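Local structure of lovastatin nonaketide synthase, polyketide synthase component (Aspergillus terreus, 7CPX) at residues A372-H386 with G424-F436. The protein builds the nonaketide backbone of lovastatin, condensing malonyl units repeatedly and reducing and methylating the chain, as a multidomain homodimer that works with the enoyl reductase LovC. The protein carries 2 engineered substitutions. Sequence-based numbering, arbitrary orientation.
Sequences AGLAGLMKASFAVRH and GQPRRASVNSFGF
Arg427 reaches over to the C-terminal end of helix 372-386 and meets two carbonyls of its last turn, those of Val384 and Arg385. CG stands anti to the carbonyl carbon (chi1 -67°), and a bend at chi3 turns the guanidinium so that Val384 O lies close to its plane. Arg427 NE donates to Val384 O at 2.7 Å in a nearly straight bond (162°), approaching tilted from the carbonyl plane. NH2 adds weak bonds to Val384 O and Arg385 O, but its stronger partner is the carboxylate of Glu447, in a salt bridge.

From there strand 428-435 runs back antiparallel to the helix, 7.7 Å between axes, and its alternate residues Ala429, Val431 and Ser433 face it. The CB atoms of Ala380 and Ala429 meet at 3.9 Å. Val431 straddles the next turn: CG1, anti to its own backbone N (chi1 -176°), lies 3.5 Å from Leu377 N and against Gly376, while CG2 rests against Leu377 CA. At Gly373 the helix backbone itself is the surface, with Ser433 CB 3.6 Å from Gly373 CA. Ser433 OG makes a weak hydrogen bond to Cys181 O.

This is helix-on-sheet packing in the thiolase-type ketosynthase fold, its alanines and glycines consistent with the close axes. Its chemistry is divided: at one end a positive charge, shared with Glu447, probably complements the negative end of the helix dipole, while at the other Ser433 adjoins the predicted catalytic residues Cys181 and His320.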
ATOM      1  N   ALA A 372     -10.252 -10.595 -36.420  1.00 80.59           N
ATOM      2  CA  ALA A 372     -10.996 -11.827 -36.659  1.00 80.59           C
ATOM      3  C   ALA A 372     -11.562 -11.852 -38.069  1.00 80.59           C
ATOM      4  O   ALA A 372     -11.362 -12.817 -38.817  1.00 80.59           O
ATOM      5  CB  ALA A 372     -12.113 -11.962 -35.625  1.00 80.59           C
ATOM      6  N   GLY A 373     -12.245 -10.782 -38.459  1.00 78.27           N
ATOM      7  CA  GLY A 373     -12.734 -10.656 -39.813  1.00 78.27           C
ATOM      8  C   GLY A 373     -11.665 -11.010 -40.822  1.00 78.27           C
ATOM      9  O   GLY A 373     -11.811 -11.973 -41.584  1.00 78.27           O
ATOM     10  N   LEU A 374     -10.560 -10.259 -40.809  1.00 77.35           N
ATOM     11  CA  LEU A 374      -9.476 -10.539 -41.741  1.00 77.35           C
ATOM     12  C   LEU A 374      -9.021 -11.985 -41.627  1.00 77.35           C
ATOM     13  O   LEU A 374      -8.781 -12.648 -42.643  1.00 77.35           O
ATOM     14  CB  LEU A 374      -8.303  -9.593 -41.492  1.00 77.35           C
ATOM     15  CG  LEU A 374      -8.224  -8.365 -42.398  1.00 77.35           C
ATOM     16  CD1 LEU A 374      -7.063  -7.495 -41.982  1.00 77.35           C
ATOM     17  CD2 LEU A 374      -8.075  -8.777 -43.847  1.00 77.35           C
ATOM     18  N   ALA A 375      -8.912 -12.498 -40.401  1.00 78.96           N
ATOM     19  CA  ALA A 375      -8.535 -13.895 -40.237  1.00 78.96           C
ATOM     20  C   ALA A 375      -9.457 -14.783 -41.054  1.00 78.96           C
ATOM     21  O   ALA A 375      -9.004 -15.565 -41.899  1.00 78.96           O
ATOM     22  CB  ALA A 375      -8.574 -14.284 -38.760  1.00 78.96           C
ATOM     23  N   GLY A 376     -10.767 -14.619 -40.865  1.00 81.25           N
ATOM     24  CA  GLY A 376     -11.710 -15.369 -41.672  1.00 81.25           C
ATOM     25  C   GLY A 376     -11.489 -15.139 -43.151  1.00 81.25           C
ATOM     26  O   GLY A 376     -11.474 -16.085 -43.944  1.00 81.25           O
ATOM     27  N   LEU A 377     -11.272 -13.881 -43.537  1.00 79.71           N
ATOM     28  CA  LEU A 377     -10.981 -13.582 -44.932  1.00 79.71           C
ATOM     29  C   LEU A 377      -9.817 -14.429 -45.424  1.00 79.71           C
ATOM     30  O   LEU A 377      -9.895 -15.056 -46.487  1.00 79.71           O
ATOM     31  CB  LEU A 377     -10.680 -12.093 -45.096  1.00 79.71           C
ATOM     32  CG  LEU A 377     -10.435 -11.633 -46.530  1.00 79.71           C
ATOM     33  CD1 LEU A 377     -11.345 -10.472 -46.871  1.00 79.71           C
ATOM     34  CD2 LEU A 377      -8.985 -11.245 -46.722  1.00 79.71           C
ATOM     35  N   MET A 378      -8.740 -14.495 -44.638  1.00 82.03           N
ATOM     36  CA  MET A 378      -7.608 -15.322 -45.033  1.00 82.03           C
ATOM     37  C   MET A 378      -8.048 -16.764 -45.230  1.00 82.03           C
ATOM     38  O   MET A 378      -7.722 -17.390 -46.247  1.00 82.03           O
ATOM     39  CB  MET A 378      -6.500 -15.235 -43.983  1.00 82.03           C
ATOM     40  CG  MET A 378      -5.926 -13.837 -43.782  1.00 82.03           C
ATOM     41  SD  MET A 378      -4.471 -13.490 -44.791  1.00 82.03           S
ATOM     42  CE  MET A 378      -5.176 -13.436 -46.435  1.00 82.03           C
ATOM     43  N   LYS A 379      -8.828 -17.295 -44.288  1.00 83.42           N
ATOM     44  CA  LYS A 379      -9.330 -18.655 -44.427  1.00 83.42           C
ATOM     45  C   LYS A 379     -10.159 -18.790 -45.694  1.00 83.42           C
ATOM     46  O   LYS A 379     -10.103 -19.814 -46.385  1.00 83.42           O
ATOM     47  CB  LYS A 379     -10.149 -19.038 -43.196  1.00 83.42           C
ATOM     48  CG  LYS A 379     -10.637 -20.476 -43.188  1.00 83.42           C
ATOM     49  CD  LYS A 379     -11.142 -20.868 -41.812  1.00 83.42           C
ATOM     50  CE  LYS A 379     -11.581 -22.318 -41.761  1.00 83.42           C
ATOM     51  NZ  LYS A 379     -12.033 -22.721 -40.403  1.00 83.42           N
ATOM     52  N   ALA A 380     -10.940 -17.758 -46.018  1.00 81.81           N
ATOM     53  CA  ALA A 380     -11.708 -17.784 -47.254  1.00 81.81           C
ATOM     54  C   ALA A 380     -10.804 -17.575 -48.460  1.00 81.81           C
ATOM     55  O   ALA A 380     -11.066 -18.110 -49.543  1.00 81.81           O
ATOM     56  CB  ALA A 380     -12.805 -16.723 -47.217  1.00 81.81           C
ATOM     57  N   SER A 381      -9.730 -16.802 -48.291  1.00 83.64           N
ATOM     58  CA  SER A 381      -8.845 -16.523 -49.416  1.00 83.64           C
ATOM     59  C   SER A 381      -8.041 -17.760 -49.789  1.00 83.64           C
ATOM     60  O   SER A 381      -8.223 -18.332 -50.871  1.00 83.64           O
ATOM     61  CB  SER A 381      -7.914 -15.359 -49.070  1.00 83.64           C
ATOM     62  OG  SER A 381      -6.988 -15.120 -50.114  1.00 83.64           O
ATOM     63  N   PHE A 382      -7.180 -18.218 -48.878  1.00 86.01           N
ATOM     64  CA  PHE A 382      -6.332 -19.366 -49.176  1.00 86.01           C
ATOM     65  C   PHE A 382      -7.171 -20.524 -49.693  1.00 86.01           C
ATOM     66  O   PHE A 382      -6.889 -21.092 -50.756  1.00 86.01           O
ATOM     67  CB  PHE A 382      -5.557 -19.784 -47.926  1.00 86.01           C
ATOM     68  CG  PHE A 382      -4.758 -18.675 -47.305  1.00 86.01           C
ATOM     69  CD1 PHE A 382      -4.196 -17.683 -48.088  1.00 86.01           C
ATOM     70  CD2 PHE A 382      -4.576 -18.624 -45.936  1.00 86.01           C
ATOM     71  CE1 PHE A 382      -3.464 -16.665 -47.516  1.00 86.01           C
ATOM     72  CE2 PHE A 382      -3.846 -17.609 -45.357  1.00 86.01           C
ATOM     73  CZ  PHE A 382      -3.289 -16.626 -46.148  1.00 86.01           C
ATOM     74  N   ALA A 383      -8.235 -20.858 -48.963  1.00 86.11           N
ATOM     75  CA  ALA A 383      -9.146 -21.908 -49.399  1.00 86.11           C
ATOM     76  C   ALA A 383      -9.518 -21.727 -50.862  1.00 86.11           C
ATOM     77  O   ALA A 383      -9.253 -22.597 -51.701  1.00 86.11           O
ATOM     78  CB  ALA A 383     -10.399 -21.901 -48.522  1.00 86.11           C
ATOM     79  N   VAL A 384     -10.110 -20.578 -51.194  1.00 85.54           N
ATOM     80  CA  VAL A 384     -10.616 -20.398 -52.547  1.00 85.54           C
ATOM     81  C   VAL A 384      -9.474 -20.448 -53.551  1.00 85.54           C
ATOM     82  O   VAL A 384      -9.671 -20.840 -54.706  1.00 85.54           O
ATOM     83  CB  VAL A 384     -11.417 -19.085 -52.654  1.00 85.54           C
ATOM     84  CG1 VAL A 384     -10.527 -17.934 -53.081  1.00 85.54           C
ATOM     85  CG2 VAL A 384     -12.577 -19.246 -53.620  1.00 85.54           C
ATOM     86  N   ARG A 385      -8.264 -20.068 -53.134  1.00 88.11           N
ATOM     87  CA  ARG A 385      -7.127 -20.129 -54.044  1.00 88.11           C
ATOM     88  C   ARG A 385      -6.630 -21.558 -54.218  1.00 88.11           C
ATOM     89  O   ARG A 385      -6.148 -21.920 -55.297  1.00 88.11           O
ATOM     90  CB  ARG A 385      -5.998 -19.231 -53.541  1.00 88.11           C
ATOM     91  CG  ARG A 385      -4.723 -19.329 -54.365  1.00 88.11           C
ATOM     92  CD  ARG A 385      -3.875 -18.077 -54.223  1.00 88.11           C
ATOM     93  NE  ARG A 385      -3.486 -17.828 -52.838  1.00 88.11           N
ATOM     94  CZ  ARG A 385      -2.272 -18.029 -52.341  1.00 88.11           C
ATOM     95  NH1 ARG A 385      -1.276 -18.472 -53.092  1.00 88.11           N
ATOM     96  NH2 ARG A 385      -2.049 -17.774 -51.055  1.00 88.11           N
ATOM     97  N   HIS A 386      -6.739 -22.378 -53.176  1.00 86.23           N
ATOM     98  CA  HIS A 386      -6.237 -23.744 -53.205  1.00 86.23           C
ATOM     99  C   HIS A 386      -7.337 -24.776 -53.404  1.00 86.23           C
ATOM    100  O   HIS A 386      -7.046 -25.976 -53.419  1.00 86.23           O
ATOM    101  CB  HIS A 386      -5.473 -24.046 -51.914  1.00 86.23           C
ATOM    102  CG  HIS A 386      -4.363 -23.081 -51.633  1.00 86.23           C
ATOM    103  ND1 HIS A 386      -3.276 -22.936 -52.468  1.00 86.23           N
ATOM    104  CD2 HIS A 386      -4.174 -22.211 -50.614  1.00 86.23           C
ATOM    105  CE1 HIS A 386      -2.465 -22.017 -51.974  1.00 86.23           C
ATOM    106  NE2 HIS A 386      -2.986 -21.562 -50.849  1.00 86.23           N
ATOM    107  N   GLY A 424     -16.231 -22.503 -65.756  1.00100.48           N
ATOM    108  CA  GLY A 424     -16.040 -21.075 -65.865  1.00100.48           C
ATOM    109  C   GLY A 424     -16.457 -20.278 -64.649  1.00100.48           C
ATOM    110  O   GLY A 424     -16.238 -19.061 -64.624  1.00100.48           O
ATOM    111  N   GLN A 425     -17.048 -20.917 -63.641  1.00 94.74           N
ATOM    112  CA  GLN A 425     -17.443 -20.217 -62.426  1.00 94.74           C
ATOM    113  C   GLN A 425     -16.326 -20.321 -61.397  1.00 94.74           C
ATOM    114  O   GLN A 425     -15.953 -21.440 -61.020  1.00 94.74           O
ATOM    115  CB  GLN A 425     -18.723 -20.802 -61.855  1.00 94.74           C
ATOM    116  CG  GLN A 425     -19.313 -19.977 -60.723  1.00 94.74           C
ATOM    117  CD  GLN A 425     -19.951 -20.833 -59.648  1.00 94.74           C
ATOM    118  OE1 GLN A 425     -20.995 -21.446 -59.866  1.00 94.74           O
ATOM    119  NE2 GLN A 425     -19.321 -20.882 -58.480  1.00 94.74           N
ATOM    120  N   PRO A 426     -15.766 -19.211 -60.922  1.00 90.99           N
ATOM    121  CA  PRO A 426     -14.702 -19.305 -59.920  1.00 90.99           C
ATOM    122  C   PRO A 426     -15.226 -19.851 -58.605  1.00 90.99           C
ATOM    123  O   PRO A 426     -16.396 -19.681 -58.254  1.00 90.99           O
ATOM    124  CB  PRO A 426     -14.229 -17.857 -59.769  1.00 90.99           C
ATOM    125  CG  PRO A 426     -15.427 -17.051 -60.096  1.00 90.99           C
ATOM    126  CD  PRO A 426     -16.153 -17.811 -61.172  1.00 90.99           C
ATOM    127  N   ARG A 427     -14.340 -20.522 -57.872  1.00 87.32           N
ATOM    128  CA  ARG A 427     -14.663 -20.909 -56.508  1.00 87.32           C
ATOM    129  C   ARG A 427     -15.042 -19.668 -55.718  1.00 87.32           C
ATOM    130  O   ARG A 427     -14.359 -18.643 -55.793  1.00 87.32           O
ATOM    131  CB  ARG A 427     -13.474 -21.610 -55.856  1.00 87.32           C
ATOM    132  CG  ARG A 427     -13.127 -22.954 -56.465  1.00 87.32           C
ATOM    133  CD  ARG A 427     -12.047 -23.652 -55.664  1.00 87.32           C
ATOM    134  NE  ARG A 427     -10.726 -23.074 -55.888  1.00 87.32           N
ATOM    135  CZ  ARG A 427      -9.874 -23.483 -56.817  1.00 87.32           C
ATOM    136  NH1 ARG A 427     -10.173 -24.471 -57.644  1.00 87.32           N
ATOM    137  NH2 ARG A 427      -8.692 -22.884 -56.921  1.00 87.32           N
ATOM    138  N   ARG A 428     -16.142 -19.751 -54.975  1.00 86.82           N
ATOM    139  CA  ARG A 428     -16.667 -18.608 -54.241  1.00 86.82           C
ATOM    140  C   ARG A 428     -16.836 -18.986 -52.779  1.00 86.82           C
ATOM    141  O   ARG A 428     -17.438 -20.017 -52.465  1.00 86.82           O
ATOM    142  CB  ARG A 428     -17.998 -18.137 -54.830  1.00 86.82           C
ATOM    143  CG  ARG A 428     -18.518 -16.857 -54.201  1.00 86.82           C
ATOM    144  CD  ARG A 428     -19.758 -16.341 -54.911  1.00 86.82           C
ATOM    145  NE  ARG A 428     -19.515 -16.070 -56.324  1.00 86.82           N
ATOM    146  CZ  ARG A 428     -19.789 -16.909 -57.314  1.00 86.82           C
ATOM    147  NH1 ARG A 428     -20.323 -18.099 -57.088  1.00 86.82           N
ATOM    148  NH2 ARG A 428     -19.516 -16.548 -58.563  1.00 86.82           N
ATOM    149  N   ALA A 429     -16.307 -18.148 -51.897  1.00 82.48           N
ATOM    150  CA  ALA A 429     -16.448 -18.285 -50.460  1.00 82.48           C
ATOM    151  C   ALA A 429     -17.019 -16.996 -49.888  1.00 82.48           C
ATOM    152  O   ALA A 429     -17.055 -15.953 -50.548  1.00 82.48           O
ATOM    153  CB  ALA A 429     -15.103 -18.611 -49.799  1.00 82.48           C
ATOM    154  N   SER A 430     -17.469 -17.074 -48.641  1.00 82.16           N
ATOM    155  CA  SER A 430     -18.040 -15.926 -47.958  1.00 82.16           C
ATOM    156  C   SER A 430     -17.469 -15.836 -46.553  1.00 82.16           C
ATOM    157  O   SER A 430     -17.196 -16.850 -45.908  1.00 82.16           O
ATOM    158  CB  SER A 430     -19.563 -16.015 -47.905  1.00 82.16           C
ATOM    159  OG  SER A 430     -20.136 -15.657 -49.150  1.00 82.16           O
ATOM    160  N   VAL A 431     -17.295 -14.603 -46.089  1.00 79.53           N
ATOM    161  CA  VAL A 431     -16.723 -14.317 -44.781  1.00 79.53           C
ATOM    162  C   VAL A 431     -17.706 -13.448 -44.019  1.00 79.53           C
ATOM    163  O   VAL A 431     -18.175 -12.433 -44.543  1.00 79.53           O
ATOM    164  CB  VAL A 431     -15.362 -13.606 -44.892  1.00 79.53           C
ATOM    165  CG1 VAL A 431     -14.753 -13.417 -43.517  1.00 79.53           C
ATOM    166  CG2 VAL A 431     -14.420 -14.385 -45.788  1.00 79.53           C
ATOM    167  N   ASN A 432     -18.017 -13.842 -42.789  1.00 81.60           N
ATOM    168  CA  ASN A 432     -18.893 -13.081 -41.914  1.00 81.60           C
ATOM    169  C   ASN A 432     -18.157 -12.777 -40.621  1.00 81.60           C
ATOM    170  O   ASN A 432     -17.524 -13.663 -40.040  1.00 81.60           O
ATOM    171  CB  ASN A 432     -20.179 -13.851 -41.617  1.00 81.60           C
ATOM    172  CG  ASN A 432     -21.392 -13.253 -42.297  1.00 81.60           C
ATOM    173  OD1 ASN A 432     -21.285 -12.309 -43.080  1.00 81.60           O
ATOM    174  ND2 ASN A 432     -22.561 -13.805 -42.002  1.00 81.60           N
ATOM    175  N   SER A 433     -18.242 -11.527 -40.176  1.00 79.50           N
ATOM    176  CA  SER A 433     -17.638 -11.117 -38.916  1.00 79.50           C
ATOM    177  C   SER A 433     -18.597 -10.170 -38.216  1.00 79.50           C
ATOM    178  O   SER A 433     -18.892  -9.091 -38.737  1.00 79.50           O
ATOM    179  CB  SER A 433     -16.284 -10.444 -39.147  1.00 79.50           C
ATOM    180  OG  SER A 433     -15.531 -10.393 -37.949  1.00 79.50           O
ATOM    181  N   PHE A 434     -19.089 -10.574 -37.051  1.00 80.58           N
ATOM    182  CA  PHE A 434     -20.028  -9.777 -36.276  1.00 80.58           C
ATOM    183  C   PHE A 434     -19.348  -9.301 -35.004  1.00 80.58           C
ATOM    184  O   PHE A 434     -18.888 -10.116 -34.198  1.00 80.58           O
ATOM    185  CB  PHE A 434     -21.277 -10.581 -35.919  1.00 80.58           C
ATOM    186  CG  PHE A 434     -21.739 -11.496 -37.008  1.00 80.58           C
ATOM    187  CD1 PHE A 434     -21.775 -11.074 -38.326  1.00 80.58           C
ATOM    188  CD2 PHE A 434     -22.129 -12.786 -36.712  1.00 80.58           C
ATOM    189  CE1 PHE A 434     -22.199 -11.926 -39.324  1.00 80.58           C
ATOM    190  CE2 PHE A 434     -22.552 -13.636 -37.700  1.00 80.58           C
ATOM    191  CZ  PHE A 434     -22.589 -13.210 -39.009  1.00 80.58           C
ATOM    192  N   GLY A 435     -19.297  -7.986 -34.822  1.00 79.13           N
ATOM    193  CA  GLY A 435     -18.754  -7.414 -33.609  1.00 79.13           C
ATOM    194  C   GLY A 435     -19.861  -7.140 -32.605  1.00 79.13           C
ATOM    195  O   GLY A 435     -20.948  -6.692 -32.966  1.00 79.13           O
ATOM    196  N   PHE A 436     -19.575  -7.428 -31.337  1.00 81.78           N
ATOM    197  CA  PHE A 436     -20.552  -7.163 -30.292  1.00 81.78           C
ATOM    198  C   PHE A 436     -20.968  -5.701 -30.354  1.00 81.78           C
ATOM    199  O   PHE A 436     -20.128  -4.805 -30.472  1.00 81.78           O
ATOM    200  CB  PHE A 436     -19.987  -7.509 -28.915  1.00 81.78           C
ATOM    201  CG  PHE A 436     -18.638  -6.920 -28.642  1.00 81.78           C
ATOM    202  CD1 PHE A 436     -18.509  -5.624 -28.173  1.00 81.78           C
ATOM    203  CD2 PHE A 436     -17.495  -7.669 -28.843  1.00 81.78           C
ATOM    204  CE1 PHE A 436     -17.264  -5.087 -27.919  1.00 81.78           C
ATOM    205  CE2 PHE A 436     -16.252  -7.142 -28.590  1.00 81.78           C
ATOM    206  CZ  PHE A 436     -16.133  -5.847 -28.127  1.00 81.78           C
TER